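Local coordinates for 4-hydroxythreonine-4-phosphate dehydrogenase (Legionella pneumophila subsp. pneumophila, PDB 6XMY), which probably catalyses the NAD(P)-dependent oxidation of 4-(phosphooxy)-L-threonine on the way to pyridoxine 5'-phosphate, using a divalent metal ion such as zinc, at residues Gly137-Phe142 with Val151-Ala156; Glu101-Gly106 with Ile133-His138; Ala163-His168 with Asp176-Leu181. One frame throughout, in Å; residues are numbered along the deposited sequence.

Interaction 1: residues Gly137-Phe142 with Val151-Ala156. With SO4 (sulfate ion), chain C.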
ATOM      1  N   GLY A 137       8.299  -5.643   4.103  1.00 13.44           N
ATOM      2  CA  GLY A 137       7.076  -5.235   3.443  1.00 13.32           C
ATOM      3  C   GLY A 137       7.399  -4.743   2.055  1.00 11.11           C
ATOM      4  O   GLY A 137       8.567  -4.518   1.703  1.00 10.93           O
ATOM      5  N   HIS A 138       6.334  -4.601   1.249  1.00 11.26           N
ATOM      6  CA  HIS A 138       6.486  -4.015  -0.084  1.00 10.74           C
ATOM      7  C   HIS A 138       7.148  -2.649  -0.001  1.00  9.45           C
ATOM      8  O   HIS A 138       7.946  -2.277  -0.870  1.00 11.23           O
ATOM      9  CB  HIS A 138       5.126  -3.777  -0.749  1.00  9.90           C
ATOM     10  CG  HIS A 138       4.377  -5.007  -1.178  1.00  9.37           C
ATOM     11  ND1 HIS A 138       3.423  -5.610  -0.384  1.00  9.05           N
ATOM     12  CD2 HIS A 138       4.360  -5.673  -2.357  1.00  9.03           C
ATOM     13  CE1 HIS A 138       2.876  -6.618  -1.044  1.00 10.62           C
ATOM     14  NE2 HIS A 138       3.429  -6.681  -2.244  1.00  9.48           N
ATOM     15  N   THR A 139       6.769  -1.860   1.007  1.00  9.37           N
ATOM     16  CA  THR A 139       7.189  -0.465   1.070  1.00  9.59           C
ATOM     17  C   THR A 139       8.706  -0.360   1.136  1.00 10.78           C
ATOM     18  O   THR A 139       9.327   0.398   0.374  1.00 11.83           O
ATOM     19  CB  THR A 139       6.535   0.195   2.290  1.00 11.79           C
ATOM     20  OG1 THR A 139       5.108   0.084   2.172  1.00 12.34           O
ATOM     21  CG2 THR A 139       6.925   1.660   2.387  1.00 13.46           C
ATOM     22  N   GLU A 140       9.324  -1.147   2.021  1.00 10.96           N
ATOM     23  CA  GLU A 140      10.779  -1.142   2.138  1.00 12.38           C
ATOM     24  C   GLU A 140      11.433  -1.806   0.932  1.00 11.14           C
ATOM     25  O   GLU A 140      12.502  -1.375   0.479  1.00 12.84           O
ATOM     26  CB  GLU A 140      11.210  -1.855   3.419  1.00 12.68           C
ATOM     27  CG  GLU A 140      10.826  -1.141   4.710  1.00 14.40           C
ATOM     28  CD  GLU A 140       9.337  -1.179   4.998  1.00 16.29           C
ATOM     29  OE1 GLU A 140       8.700  -2.224   4.744  1.00 19.53           O
ATOM     30  OE2 GLU A 140       8.795  -0.149   5.459  1.00 19.52           O
ATOM     31  N   PHE A 141      10.812  -2.865   0.404  1.00 11.63           N
ATOM     32  CA  PHE A 141      11.350  -3.511  -0.786  1.00 10.54           C
ATOM     33  C   PHE A 141      11.455  -2.515  -1.933  1.00 12.54           C
ATOM     34  O   PHE A 141      12.483  -2.438  -2.611  1.00 13.55           O
ATOM     35  CB  PHE A 141      10.494  -4.709  -1.203  1.00 12.48           C
ATOM     36  CG  PHE A 141      10.913  -5.300  -2.526  1.00 13.56           C
ATOM     37  CD1 PHE A 141      11.920  -6.254  -2.591  1.00 15.27           C
ATOM     38  CD2 PHE A 141      10.334  -4.868  -3.709  1.00 14.63           C
ATOM     39  CE1 PHE A 141      12.322  -6.788  -3.815  1.00 16.01           C
ATOM     40  CE2 PHE A 141      10.740  -5.385  -4.926  1.00 13.47           C
ATOM     41  CZ  PHE A 141      11.734  -6.346  -4.977  1.00 16.27           C
ATOM     42  N   PHE A 142      10.387  -1.745  -2.168  1.00 11.39           N
ATOM     43  CA  PHE A 142      10.400  -0.808  -3.289  1.00 12.68           C
ATOM     44  C   PHE A 142      11.343   0.359  -3.024  1.00 12.23           C
ATOM     45  O   PHE A 142      12.012   0.841  -3.945  1.00 14.62           O
ATOM     46  CB  PHE A 142       8.982  -0.314  -3.588  1.00 11.26           C
ATOM     47  CG  PHE A 142       8.049  -1.384  -4.115  1.00 11.95           C
ATOM     48  CD1 PHE A 142       8.464  -2.262  -5.108  1.00 13.14           C
ATOM     49  CD2 PHE A 142       6.745  -1.492  -3.633  1.00 11.37           C
ATOM     50  CE1 PHE A 142       7.605  -3.241  -5.591  1.00 13.18           C
ATOM     51  CE2 PHE A 142       5.882  -2.469  -4.118  1.00 12.61           C
ATOM     52  CZ  PHE A 142       6.312  -3.333  -5.099  1.00 13.48           C
ATOM     53  N   VAL A 151      10.601   6.803   1.830  1.00 11.68           N
ATOM     54  CA  VAL A 151       9.268   6.599   1.296  1.00 11.79           C
ATOM     55  C   VAL A 151       8.304   6.642   2.473  1.00 11.20           C
ATOM     56  O   VAL A 151       8.699   6.528   3.637  1.00 14.36           O
ATOM     57  CB  VAL A 151       9.138   5.273   0.533  1.00 14.76           C
ATOM     58  CG1 VAL A 151      10.135   5.217  -0.615  1.00 16.66           C
ATOM     59  CG2 VAL A 151       9.331   4.116   1.487  1.00 16.34           C
ATOM     60  N   VAL A 152       7.029   6.829   2.165  1.00 10.35           N
ATOM     61  CA  VAL A 152       6.016   6.979   3.199  1.00 10.84           C
ATOM     62  C   VAL A 152       4.853   6.056   2.875  1.00  9.37           C
ATOM     63  O   VAL A 152       4.325   6.077   1.756  1.00 11.81           O
ATOM     64  CB  VAL A 152       5.518   8.431   3.323  1.00 11.61           C
ATOM     65  CG1 VAL A 152       4.425   8.511   4.397  1.00 12.07           C
ATOM     66  CG2 VAL A 152       6.667   9.377   3.634  1.00 13.98           C
ATOM     67  N   MET A 153       4.459   5.251   3.851  1.00  8.99           N
ATOM     68  CA  MET A 153       3.241   4.460   3.757  0.57  8.54           C
ATOM     69  C   MET A 153       2.073   5.317   4.225  1.00  8.21           C
ATOM     70  O   MET A 153       2.074   5.825   5.355  1.00 10.79           O
ATOM     71  CB  MET A 153       3.330   3.211   4.629  0.57  9.50           C
ATOM     72  CG  MET A 153       1.995   2.483   4.771  0.57 10.46           C
ATOM     73  SD  MET A 153       2.019   1.089   5.919  0.57 13.12           S
ATOM     74  CE  MET A 153       3.335   0.101   5.209  0.57 14.75           C
ATOM     75  N   MET A 154       1.082   5.483   3.361  1.00  8.28           N
ATOM     76  CA  MET A 154      -0.105   6.254   3.701  1.00  9.29           C
ATOM     77  C   MET A 154      -1.325   5.424   3.355  1.00  9.14           C
ATOM     78  O   MET A 154      -1.470   4.976   2.217  1.00 11.26           O
ATOM     79  CB  MET A 154      -0.148   7.601   2.970  1.00 10.19           C
ATOM     80  CG  MET A 154      -1.344   8.448   3.372  1.00 12.02           C
ATOM     81  SD  MET A 154      -1.417  10.028   2.519  1.00 13.35           S
ATOM     82  CE  MET A 154      -2.001   9.532   0.905  1.00 14.35           C
ATOM     83  N   LEU A 155      -2.182   5.186   4.330  1.00  9.16           N
ATOM     84  CA  LEU A 155      -3.484   4.599   4.049  0.84  9.30           C
ATOM     85  C   LEU A 155      -4.505   5.712   3.851  1.00 11.18           C
ATOM     86  O   LEU A 155      -4.470   6.743   4.539  1.00 11.64           O
ATOM     87  CB  LEU A 155      -3.912   3.620   5.151  0.84  9.57           C
ATOM     88  CG  LEU A 155      -3.421   2.174   4.926  0.84 12.99           C
ATOM     89  CD1 LEU A 155      -1.900   2.058   5.060  0.84 12.36           C
ATOM     90  CD2 LEU A 155      -4.120   1.188   5.855  0.84 19.49           C
ATOM     91  N   ALA A 156      -5.403   5.510   2.895  1.00 10.04           N
ATOM     92  CA  ALA A 156      -6.312   6.564   2.478  1.00 11.58           C
ATOM     93  C   ALA A 156      -7.701   5.997   2.257  1.00 12.84           C
ATOM     94  O   ALA A 156      -7.862   4.966   1.599  1.00 12.97           O
ATOM     95  CB  ALA A 156      -5.814   7.222   1.185  1.00 12.46           C
TER
HETATM   96  S   SO4 C 402       3.494  -3.085   2.695  1.00 11.07           S
HETATM   97  O1  SO4 C 402       2.892  -2.274   1.639  1.00 12.22           O
HETATM   98  O2  SO4 C 402       3.724  -4.433   2.188  1.00 11.77           O
HETATM   99  O3  SO4 C 402       4.786  -2.497   3.044  1.00 11.68           O
HETATM  100  O4  SO4 C 402       2.642  -3.176   3.893  1.00 14.74           O
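Thr139 stands between Val151, just ahead of strand 152-156, and Met153 within it. Its methyl CG2 meets CG2 of Val151 at 3.6 Å, the two side chains running antiparallel past one another. Its hydroxyl OG1 faces the sulfate, and in one of the two conformers of Met153 the terminal methyl CE appears to pack beside that oxygen, at 3.5 Å. The split follows from the first torsion: OG1 is anti to the carbonyl carbon (chi1 -58°), which sends the hydroxyl to the sulfate side and the methyl to Val151. Threonine suits the place because one residue supplies both a donor and an apolar surface. The helix that starts at His138, with Gly137 as its N-cap residue, opens onto a sulfate, so first-turn N-H groups not used within the helix point at the anion, a common way for proteins to hold phosphate-like groups. His138 N and His138 ND1 both donate to sulfate O2, each at 2.8 Å, the imidazole meeting the ion at its edge and near its plane. On the neighbouring oxygen, Thr139 N reaches O3 at 2.9 Å in a fairly straight bond (164°), and Thr139 OG1 reaches the same O3 at 2.7 Å. Arg294 and Asn285 also bond the ion. His138, Thr139, Asn285 and Arg294 are all predicted substrate-binding residues, so the sulfate, probably from the crystallisation liquor, may mark the substrate's phosphate position.

Interaction 2: residues Glu101-Gly106 with Ile133-His138. With SO4 (sulfate ion), chain C.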
ATOM      1  N   GLU A 101       9.590 -12.453  -7.230  1.00 10.18           N
ATOM      2  CA  GLU A 101       9.712 -12.187  -8.664  1.00 10.86           C
ATOM      3  C   GLU A 101       8.592 -11.278  -9.146  1.00 10.35           C
ATOM      4  O   GLU A 101       8.827 -10.382  -9.962  1.00 10.73           O
ATOM      5  CB  GLU A 101       9.729 -13.488  -9.468  1.00 11.70           C
ATOM      6  CG  GLU A 101      10.169 -13.282 -10.924  1.00 13.72           C
ATOM      7  CD  GLU A 101      11.630 -12.903 -11.044  1.00 20.21           C
ATOM      8  OE1 GLU A 101      12.427 -13.327 -10.185  1.00 22.02           O
ATOM      9  OE2 GLU A 101      11.976 -12.161 -11.990  1.00 26.20           O
ATOM     10  N   LEU A 102       7.373 -11.477  -8.640  1.00  9.93           N
ATOM     11  CA  LEU A 102       6.280 -10.571  -8.975  1.00  9.53           C
ATOM     12  C   LEU A 102       6.615  -9.140  -8.571  1.00  8.54           C
ATOM     13  O   LEU A 102       6.379  -8.198  -9.337  1.00 10.25           O
ATOM     14  CB  LEU A 102       4.991 -11.005  -8.270  1.00  9.68           C
ATOM     15  CG  LEU A 102       4.482 -12.441  -8.456  1.00  9.26           C
ATOM     16  CD1 LEU A 102       3.149 -12.615  -7.730  1.00 10.64           C
ATOM     17  CD2 LEU A 102       4.346 -12.805  -9.935  1.00 10.98           C
ATOM     18  N   LEU A 103       7.168  -8.957  -7.367  1.00 10.83           N
ATOM     19  CA  LEU A 103       7.513  -7.615  -6.903  1.00 10.31           C
ATOM     20  C   LEU A 103       8.633  -7.009  -7.742  1.00 10.05           C
ATOM     21  O   LEU A 103       8.588  -5.821  -8.099  1.00 10.92           O
ATOM     22  CB  LEU A 103       7.936  -7.656  -5.431  1.00 12.21           C
ATOM     23  CG  LEU A 103       6.851  -7.492  -4.364  1.00 15.90           C
ATOM     24  CD1 LEU A 103       5.632  -8.332  -4.650  1.00 17.53           C
ATOM     25  CD2 LEU A 103       7.402  -7.793  -2.978  1.00 14.85           C
ATOM     26  N   THR A 104       9.660  -7.807  -8.044  1.00 11.22           N
ATOM     27  CA  THR A 104      10.819  -7.302  -8.775  1.00 12.23           C
ATOM     28  C   THR A 104      10.439  -6.994 -10.211  1.00 11.27           C
ATOM     29  O   THR A 104      10.749  -5.918 -10.739  1.00 12.71           O
ATOM     30  CB  THR A 104      11.945  -8.341  -8.722  1.00 13.51           C
ATOM     31  OG1 THR A 104      12.254  -8.648  -7.356  1.00 15.81           O
ATOM     32  CG2 THR A 104      13.205  -7.825  -9.429  1.00 17.08           C
ATOM     33  N   LEU A 105       9.731  -7.916 -10.852  1.00 14.41           N
ATOM     34  CA  LEU A 105       9.277  -7.679 -12.214  1.00 15.79           C
ATOM     35  C   LEU A 105       8.291  -6.518 -12.272  1.00 15.50           C
ATOM     36  O   LEU A 105       8.369  -5.673 -13.173  1.00 19.50           O
ATOM     37  CB  LEU A 105       8.667  -8.965 -12.763  1.00 21.24           C
ATOM     38  CG  LEU A 105       8.395  -9.132 -14.242  1.00 20.54           C
ATOM     39  CD1 LEU A 105       9.622  -8.815 -15.097  1.00 17.45           C
ATOM     40  CD2 LEU A 105       7.923 -10.571 -14.437  1.00 19.79           C
ATOM     41  N   GLY A 106       7.387  -6.423 -11.297  1.00 15.76           N
ATOM     42  CA  GLY A 106       6.437  -5.317 -11.286  1.00 16.41           C
ATOM     43  C   GLY A 106       7.112  -3.964 -11.158  1.00 13.33           C
ATOM     44  O   GLY A 106       6.787  -3.020 -11.884  1.00 14.32           O
ATOM     45  N   ILE A 133      14.394 -15.172   2.886  1.00 13.01           N
ATOM     46  CA  ILE A 133      14.427 -13.882   2.213  1.00 12.94           C
ATOM     47  C   ILE A 133      14.031 -12.838   3.250  1.00 13.24           C
ATOM     48  O   ILE A 133      12.883 -12.812   3.708  1.00 14.38           O
ATOM     49  CB  ILE A 133      13.453 -13.860   1.027  1.00 12.60           C
ATOM     50  CG1 ILE A 133      13.763 -14.993   0.045  1.00 14.14           C
ATOM     51  CG2 ILE A 133      13.500 -12.509   0.325  1.00 13.60           C
ATOM     52  CD1 ILE A 133      12.661 -15.231  -0.985  1.00 14.09           C
ATOM     53  N   THR A 134      14.970 -11.980   3.637  1.00 16.43           N
ATOM     54  CA  THR A 134      14.648 -10.937   4.604  1.00 16.82           C
ATOM     55  C   THR A 134      13.712  -9.917   3.961  1.00 16.92           C
ATOM     56  O   THR A 134      14.022  -9.357   2.906  1.00 19.44           O
ATOM     57  CB  THR A 134      15.925 -10.288   5.136  1.00 21.18           C
ATOM     58  OG1 THR A 134      16.648 -11.252   5.916  1.00 22.43           O
ATOM     59  CG2 THR A 134      15.586  -9.106   6.033  1.00 19.51           C
ATOM     60  N   PHE A 135      12.557  -9.687   4.584  1.00 13.84           N
ATOM     61  CA  PHE A 135      11.501  -8.902   3.949  1.00 14.68           C
ATOM     62  C   PHE A 135      10.631  -8.299   5.038  1.00 14.09           C
ATOM     63  O   PHE A 135      10.054  -9.032   5.845  1.00 16.16           O
ATOM     64  CB  PHE A 135      10.672  -9.815   3.047  1.00 14.19           C
ATOM     65  CG  PHE A 135       9.538  -9.125   2.326  1.00 12.97           C
ATOM     66  CD1 PHE A 135       9.772  -8.373   1.179  1.00 11.76           C
ATOM     67  CD2 PHE A 135       8.232  -9.248   2.780  1.00 12.62           C
ATOM     68  CE1 PHE A 135       8.724  -7.761   0.506  1.00 13.78           C
ATOM     69  CE2 PHE A 135       7.182  -8.640   2.114  1.00 12.71           C
ATOM     70  CZ  PHE A 135       7.429  -7.892   0.971  1.00 12.81           C
ATOM     71  N   THR A 136      10.542  -6.975   5.066  1.00 13.75           N
ATOM     72  CA  THR A 136       9.654  -6.339   6.025  0.60 14.22           C
ATOM     73  C   THR A 136       8.351  -5.858   5.411  1.00 13.77           C
ATOM     74  O   THR A 136       7.369  -5.723   6.147  1.00 16.64           O
ATOM     75  CB  THR A 136      10.337  -5.176   6.745  0.60 15.40           C
ATOM     76  OG1 THR A 136      10.834  -4.251   5.776  0.60 12.46           O
ATOM     77  CG2 THR A 136      11.471  -5.689   7.617  0.60 15.38           C
ATOM     78  N   GLY A 137       8.299  -5.643   4.103  1.00 13.44           N
ATOM     79  CA  GLY A 137       7.076  -5.235   3.443  1.00 13.32           C
ATOM     80  C   GLY A 137       7.399  -4.743   2.055  1.00 11.11           C
ATOM     81  O   GLY A 137       8.567  -4.518   1.703  1.00 10.93           O
ATOM     82  N   HIS A 138       6.334  -4.601   1.249  1.00 11.26           N
ATOM     83  CA  HIS A 138       6.486  -4.015  -0.084  1.00 10.74           C
ATOM     84  C   HIS A 138       7.148  -2.649  -0.001  1.00  9.45           C
ATOM     85  O   HIS A 138       7.946  -2.277  -0.870  1.00 11.23           O
ATOM     86  CB  HIS A 138       5.126  -3.777  -0.749  1.00  9.90           C
ATOM     87  CG  HIS A 138       4.377  -5.007  -1.178  1.00  9.37           C
ATOM     88  ND1 HIS A 138       3.423  -5.610  -0.384  1.00  9.05           N
ATOM     89  CD2 HIS A 138       4.360  -5.673  -2.357  1.00  9.03           C
ATOM     90  CE1 HIS A 138       2.876  -6.618  -1.044  1.00 10.62           C
ATOM     91  NE2 HIS A 138       3.429  -6.681  -2.244  1.00  9.48           N
TER
HETATM   92  S   SO4 C 402       3.494  -3.085   2.695  1.00 11.07           S
HETATM   93  O1  SO4 C 402       2.892  -2.274   1.639  1.00 12.22           O
HETATM   94  O2  SO4 C 402       3.724  -4.433   2.188  1.00 11.77           O
HETATM   95  O3  SO4 C 402       4.786  -2.497   3.044  1.00 11.68           O
HETATM   96  O4  SO4 C 402       2.642  -3.176   3.893  1.00 14.74           O
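Leu103 leaves helix 96-111 with its CB directed at the loop that leads into helix 138-145, and its fork is set against two rings. Beyond CB, the branch carbon CG already touches the imidazole, lying 3.7 Å from CD2 of His138. CD1 packs on the histidine alone, at 3.7 Å from its NE2 and about as far from its CD2, approaching the ring obliquely. CD2 lies between the rings, 3.7 Å from CE1 of Phe135 and 3.8 Å from CD2 of His138; its approach to the phenyl group is oblique too. Leucine and histidine cross at about a right angle, whereas leucine and phenylalanine reach out to meet each other. A branched aliphatic residue suits this position because its two methyls can serve two rings at once. Phe135 extends toward the helix with CG anti to its backbone N (chi1 180°), and one face of its ring carries the backbone N of Gly137, 3.7 Å above the plane and over the centre. Val123, an NAD-binding residue, touches both rings from outside the two segments. The CD2-NE2 part of the imidazole thus lies against the leucine while ND1 remains turned to the sulfate, which should help to fix the ring's rotation. Since His138 also touches the NAD, Leu103, with Phe135 packed beside it, is a second-shell neighbour that probably helps to position His138 in the cofactor and predicted substrate pocket of this PdxA-family dehydrogenase.

Interaction 3: residues Ala163-His168 with Asp176-Leu181. With ZN (zinc ion), chain K.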
ATOM      1  N   ALA A 163      -0.647   8.682   7.437  1.00  8.58           N
ATOM      2  CA  ALA A 163       0.719   8.355   7.067  1.00  9.15           C
ATOM      3  C   ALA A 163       1.480   7.945   8.317  1.00  8.87           C
ATOM      4  O   ALA A 163       1.221   8.453   9.410  1.00  9.86           O
ATOM      5  CB  ALA A 163       1.406   9.564   6.429  1.00  9.26           C
ATOM      6  N   LEU A 164       2.435   7.041   8.146  1.00  7.89           N
ATOM      7  CA  LEU A 164       3.196   6.483   9.253  1.00  8.47           C
ATOM      8  C   LEU A 164       4.626   7.003   9.237  1.00  8.75           C
ATOM      9  O   LEU A 164       5.270   7.049   8.182  1.00 10.39           O
ATOM     10  CB  LEU A 164       3.205   4.954   9.172  1.00 10.09           C
ATOM     11  CG  LEU A 164       1.842   4.257   9.237  1.00  9.13           C
ATOM     12  CD1 LEU A 164       2.028   2.759   9.113  1.00 10.75           C
ATOM     13  CD2 LEU A 164       1.080   4.626  10.525  1.00 12.25           C
ATOM     14  N   VAL A 165       5.124   7.382  10.415  1.00  8.71           N
ATOM     15  CA  VAL A 165       6.538   7.715  10.540  1.00  9.38           C
ATOM     16  C   VAL A 165       7.380   6.452  10.495  1.00  9.42           C
ATOM     17  O   VAL A 165       8.466   6.433   9.903  1.00 10.97           O
ATOM     18  CB  VAL A 165       6.808   8.546  11.809  1.00  8.94           C
ATOM     19  CG1 VAL A 165       8.315   8.794  11.976  1.00 10.97           C
ATOM     20  CG2 VAL A 165       6.020   9.863  11.772  1.00  9.65           C
ATOM     21  N   THR A 166       6.913   5.393  11.160  1.00  9.14           N
ATOM     22  CA  THR A 166       7.535   4.081  11.117  1.00  9.99           C
ATOM     23  C   THR A 166       6.493   3.045  10.717  1.00  9.35           C
ATOM     24  O   THR A 166       5.303   3.197  11.009  1.00  9.67           O
ATOM     25  CB  THR A 166       8.169   3.687  12.469  1.00 10.17           C
ATOM     26  OG1 THR A 166       7.158   3.522  13.481  1.00  9.59           O
ATOM     27  CG2 THR A 166       9.187   4.737  12.898  1.00 11.77           C
ATOM     28  N   THR A 167       6.947   1.986  10.030  1.00 10.00           N
ATOM     29  CA  THR A 167       6.036   1.013   9.442  1.00 10.23           C
ATOM     30  C   THR A 167       6.159  -0.302  10.191  1.00 10.52           C
ATOM     31  O   THR A 167       5.642  -0.426  11.321  1.00 11.56           O
ATOM     32  CB  THR A 167       6.294   0.857   7.936  1.00 13.72           C
ATOM     33  OG1 THR A 167       7.624   0.361   7.734  1.00 15.04           O
ATOM     34  CG2 THR A 167       6.124   2.178   7.219  1.00 15.68           C
ATOM     35  N   HIS A 168       6.809  -1.307   9.633  1.00 13.23           N
ATOM     36  CA  HIS A 168       6.801  -2.637  10.219  1.00 13.58           C
ATOM     37  C   HIS A 168       8.066  -2.784  11.062  1.00 13.20           C
ATOM     38  O   HIS A 168       9.114  -3.225  10.589  1.00 15.44           O
ATOM     39  CB  HIS A 168       6.582  -3.698   9.139  1.00 17.63           C
ATOM     40  CG  HIS A 168       5.188  -3.678   8.568  1.00 15.82           C
ATOM     41  ND1 HIS A 168       4.915  -3.336   7.263  1.00 18.71           N
ATOM     42  CD2 HIS A 168       3.987  -3.928   9.147  1.00 16.29           C
ATOM     43  CE1 HIS A 168       3.612  -3.379   7.059  1.00 18.47           C
ATOM     44  NE2 HIS A 168       3.024  -3.748   8.184  1.00 17.84           N
ATOM     45  N   ASP A 176      13.499   4.377  19.362  1.00 12.57           N
ATOM     46  CA  ASP A 176      14.825   4.657  18.827  1.00 15.90           C
ATOM     47  C   ASP A 176      14.804   4.913  17.329  1.00 14.33           C
ATOM     48  O   ASP A 176      15.722   5.564  16.820  1.00 18.17           O
ATOM     49  CB  ASP A 176      15.782   3.512  19.154  1.00 16.73           C
ATOM     50  CG  ASP A 176      16.139   3.459  20.624  1.00 20.90           C
ATOM     51  OD1 ASP A 176      16.178   4.532  21.263  1.00 23.05           O
ATOM     52  OD2 ASP A 176      16.389   2.351  21.140  1.00 22.99           O
ATOM     53  N   ALA A 177      13.789   4.428  16.615  1.00 12.14           N
ATOM     54  CA  ALA A 177      13.733   4.660  15.179  1.00 12.79           C
ATOM     55  C   ALA A 177      13.292   6.069  14.827  1.00 15.18           C
ATOM     56  O   ALA A 177      13.519   6.505  13.692  1.00 18.70           O
ATOM     57  CB  ALA A 177      12.788   3.663  14.513  1.00 12.96           C
ATOM     58  N   ILE A 178      12.670   6.794  15.755  1.00 12.66           N
ATOM     59  CA  ILE A 178      12.092   8.102  15.456  1.00 13.59           C
ATOM     60  C   ILE A 178      13.089   9.191  15.827  1.00 14.91           C
ATOM     61  O   ILE A 178      13.371   9.423  17.006  1.00 18.70           O
ATOM     62  CB  ILE A 178      10.748   8.307  16.161  1.00 14.56           C
ATOM     63  CG1 ILE A 178       9.731   7.285  15.642  1.00 17.79           C
ATOM     64  CG2 ILE A 178      10.262   9.749  15.963  1.00 16.15           C
ATOM     65  CD1 ILE A 178       8.501   7.180  16.491  1.00 17.25           C
ATOM     66  N   SER A 179      13.607   9.869  14.813  1.00 15.05           N
ATOM     67  CA  SER A 179      14.467  11.027  14.981  1.00 13.42           C
ATOM     68  C   SER A 179      13.749  12.242  14.409  1.00 12.71           C
ATOM     69  O   SER A 179      12.785  12.114  13.648  1.00 11.26           O
ATOM     70  CB  SER A 179      15.786  10.834  14.235  1.00 13.90           C
ATOM     71  OG  SER A 179      15.555  10.720  12.843  1.00 15.45           O
ATOM     72  N   SER A 180      14.233  13.431  14.774  1.00 13.05           N
ATOM     73  CA  SER A 180      13.667  14.644  14.191  1.00 12.39           C
ATOM     74  C   SER A 180      13.820  14.640  12.670  1.00 12.74           C
ATOM     75  O   SER A 180      12.883  14.997  11.945  1.00 13.09           O
ATOM     76  CB  SER A 180      14.323  15.883  14.802  1.00 12.98           C
ATOM     77  OG  SER A 180      14.032  15.989  16.190  1.00 15.27           O
ATOM     78  N   LEU A 181      14.987  14.216  12.171  1.00 13.53           N
ATOM     79  CA  LEU A 181      15.218  14.180  10.730  1.00 15.34           C
ATOM     80  C   LEU A 181      14.245  13.246  10.026  1.00 12.55           C
ATOM     81  O   LEU A 181      13.750  13.564   8.941  1.00 13.74           O
ATOM     82  CB  LEU A 181      16.659  13.764  10.441  1.00 19.64           C
ATOM     83  CG  LEU A 181      17.700  14.880  10.486  1.00 28.53           C
ATOM     84  CD1 LEU A 181      19.052  14.361  10.018  1.00 31.21           C
ATOM     85  CD2 LEU A 181      17.248  16.043   9.615  1.00 30.63           C
TER
HETATM   86 ZN    ZN K 410       0.742  -3.801   8.436  0.55 13.15          ZN
HETATM   87  O   HOH W   1       1.091  -4.648   6.390  1.00 33.00           O
HETATM   88  O   HOH W   2       0.565  -2.341   7.295  1.00 29.24           O
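The turn that follows strand 161-164 carries a zinc ligand at its far end and, before it, a small apolar contact with the link between helices 174-177 and 180-197. Thr166 and Ile178 meet at its middle: the threonine methyl CG2 lies 3.8 Å from Ile178 CG1, and the two side chains cross at about a right angle. The same methyl reaches Ala177 CB at 4.1 Å, the alanine methyl fitting against it at the edge of the contact. Val165 adds its CG1, at 4.2 Å from Ile178 CG1. The isoleucine gets there through its longer branch, CG1 being anti to the carbonyl carbon (chi1 -63°), which leads the end of the side chain nearer although its CB does not head for the turn. Leu210 and Ile183 also touch Ile178, continuing the hydrophobic cluster. Threonine works here because its hydroxyl has a separate task: OG1 bonds to the backbone oxygen of Met266, leaving the methyl for the apolar side. Two residues on, the ring nitrogen NE2 of His168 binds the zinc ion at 2.3 Å. Two waters, at 2.2 and 1.9 Å from the zinc, and His268 complete the ligands found. Across the two segments the contact is purely apolar, carbon meeting carbon at van der Waals range around Val165 and Thr166, while the polar chemistry belongs to the other end of the turn, at a metal site predicted to be shared between dimer partners.

Interactions 1 and 2 share Gly137 and His138, and their centres lie 12 Å apart: helix 138-145 faces strand 152-156 on one side and helix 96-111 on another. Phe141 helps to join them, its CE2 lying 3.6 Å from Leu103 CB. Interaction 3 is centred 13 Å from interaction 1 and is tied to it by neighbouring strands, Leu164 N being 3.1 Å from Met153 O, and by a probable hydrogen bond of 2.6 Å between Glu140 OE2 and Thr167 OG1. Interactions 2 and 3 lie 22 Å apart, centre to centre. Sulfate and NAD meet His138; zinc, bound by His168 of interaction 3, lies about 6 Å from the nearest Met153 side-chain atom in the conformer used.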